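Local atomic coordinates of parahox neighbor (Phaeodactylum tricornutum CCAP 1055/1, PDB entry 5Z5M), a protein that probably catalyses the last two steps from 5-hydroxyisourate to (S)-allantoin, combining hydroxyisourate hydrolase and OHCU decarboxylase activities in one chain. Residues 47-51 against 276-280. Numbering follows the deposited sequence.
Sequences ETISQ and DNPDD
S50, in the first turn of helix 49-61, comes nearest to D279, 6.7 Å between their CA atoms, where residues 277-280 form a type I beta turn linking strands 268-275 and 281-289. The carboxylate of D279 is directed at the helix N-terminus, and OD2 accepts twice from one residue: S50 N lies 2.9 Å from D279 OD2 (N-H...O 148°), nearly in line with its C-O bond, while S50 OG donates at 2.7 Å to the anti lone pair of D279 OD2. With OG beside its own backbone N (chi1 -69°), S50 can present both donors to one oxygen. The same hydroxyl accepts from N277, whose ND2 is 2.8 Å from S50 OG at 158°, in the amide plane. D279 N lies 2.9 Å from N277 OD1, above the carbonyl plane, closing an Asx turn that fixes the amide's rotation with ND2 turned to S50 OG. OD1 of D279 reaches the helix through a water that accepts from I49 N. CG2 of I49 comes within a close 3.2 Å of D279 OD2, and W167 of helix 151-173 touches I49, S50 and N277. T48 is the N-cap: its OG1 accepts from Q51 N and Q51 OE1 accepts weakly in return from T48 N, a capping box. Replacing D279 with alanine would probably leave S50 N, S50 OG and the bridging water without the carboxylate that accepts from them. The contact thus joins the OHCU decarboxylase and transthyretin-like parts through a carboxylate facing a helix N-terminus, where the helix dipole would be expected to favour its negative charge.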
loop_
_atom_site.group_PDB
_atom_site.type_symbol
_atom_site.label_atom_id
_atom_site.label_comp_id
_atom_site.label_asym_id
_atom_site.label_seq_id
_atom_site.Cartn_x
_atom_site.Cartn_y
_atom_site.Cartn_z
ATOM N N GLU A 47 23.958 -0.648 -27.939
ATOM C CA GLU A 47 23.068 0.178 -28.749
ATOM C C GLU A 47 22.544 1.411 -28.014
ATOM O O GLU A 47 22.112 2.371 -28.648
ATOM C CB GLU A 47 21.887 -0.658 -29.247
ATOM C CG GLU A 47 22.267 -1.781 -30.202
ATOM C CD GLU A 47 21.047 -2.491 -30.784
ATOM O OE1 GLU A 47 19.915 -2.191 -30.349
ATOM O OE2 GLU A 47 21.219 -3.348 -31.676
ATOM N N THR A 48 22.573 1.384 -26.684
ATOM C CA THR A 48 22.010 2.479 -25.896
ATOM C C THR A 48 22.996 2.983 -24.844
ATOM O O THR A 48 24.011 2.343 -24.569
ATOM C CB THR A 48 20.710 2.051 -25.183
ATOM O OG1 THR A 48 20.997 0.986 -24.265
ATOM C CG2 THR A 48 19.660 1.595 -26.185
ATOM N N ILE A 49 22.698 4.132 -24.249
ATOM C CA ILE A 49 23.584 4.664 -23.225
ATOM C C ILE A 49 23.512 3.777 -21.976
ATOM O O ILE A 49 24.509 3.613 -21.267
ATOM C CB ILE A 49 23.253 6.140 -22.891
ATOM C CG1 ILE A 49 24.331 6.737 -21.978
ATOM C CG2 ILE A 49 21.868 6.273 -22.287
ATOM C CD1 ILE A 49 24.153 8.211 -21.707
ATOM N N SER A 50 22.355 3.161 -21.742
ATOM C CA SER A 50 22.207 2.206 -20.643
ATOM C C SER A 50 23.173 1.040 -20.787
ATOM O O SER A 50 23.862 0.664 -19.838
ATOM C CB SER A 50 20.778 1.668 -20.572
ATOM O OG SER A 50 19.873 2.671 -20.168
ATOM N N GLN A 51 23.214 0.466 -21.986
ATOM C CA GLN A 51 24.089 -0.667 -22.255
ATOM C C GLN A 51 25.562 -0.277 -22.153
ATOM O O GLN A 51 26.394 -1.069 -21.706
ATOM C CB GLN A 51 23.783 -1.250 -23.636
ATOM C CG GLN A 51 22.439 -1.962 -23.705
ATOM C CD GLN A 51 22.038 -2.327 -25.120
ATOM O OE1 GLN A 51 22.649 -1.877 -26.086
ATOM N NE2 GLN A 51 21.002 -3.145 -25.248
ATOM N N ASP A 276 15.610 8.929 -13.832
ATOM C CA ASP A 276 17.066 8.822 -13.831
ATOM C C ASP A 276 17.649 8.288 -15.147
ATOM O O ASP A 276 18.836 8.455 -15.407
ATOM C CB ASP A 276 17.514 7.927 -12.677
ATOM C CG ASP A 276 19.028 7.866 -12.536
ATOM O OD1 ASP A 276 19.648 8.915 -12.255
ATOM O OD2 ASP A 276 19.600 6.768 -12.717
ATOM N N ASN A 277 16.827 7.651 -15.974
ATOM C CA ASN A 277 17.337 6.989 -17.178
ATOM C C ASN A 277 16.402 7.173 -18.376
ATOM O O ASN A 277 15.312 6.609 -18.411
ATOM C CB ASN A 277 17.567 5.492 -16.899
ATOM C CG ASN A 277 18.201 4.752 -18.080
ATOM O OD1 ASN A 277 18.208 5.237 -19.205
ATOM N ND2 ASN A 277 18.739 3.565 -17.813
ATOM N N PRO A 278 16.850 7.941 -19.379
ATOM C CA PRO A 278 16.023 8.294 -20.538
ATOM C C PRO A 278 15.719 7.118 -21.474
ATOM O O PRO A 278 14.875 7.274 -22.357
ATOM C CB PRO A 278 16.863 9.358 -21.253
ATOM C CG PRO A 278 18.265 9.095 -20.833
ATOM C CD PRO A 278 18.197 8.536 -19.446
ATOM N N ASP A 279 16.403 5.988 -21.289
ATOM C CA ASP A 279 16.133 4.759 -22.042
ATOM C C ASP A 279 14.930 3.979 -21.520
ATOM O O ASP A 279 14.320 3.199 -22.257
ATOM C CB ASP A 279 17.347 3.821 -22.007
ATOM C CG ASP A 279 18.505 4.311 -22.853
ATOM O OD1 ASP A 279 18.264 4.950 -23.904
ATOM O OD2 ASP A 279 19.662 4.023 -22.474
ATOM N N ASP A 280 14.606 4.172 -20.242
ATOM C CA ASP A 280 13.663 3.292 -19.548
ATOM C C ASP A 280 12.199 3.655 -19.728
ATOM O O ASP A 280 11.854 4.810 -19.977
ATOM C CB ASP A 280 13.966 3.265 -18.046
ATOM C CG ASP A 280 15.178 2.425 -17.705
ATOM O OD1 ASP A 280 15.659 1.681 -18.586
ATOM O OD2 ASP A 280 15.643 2.504 -16.549
HETATM O O HOH W 1 20.523 5.533 -25.524
#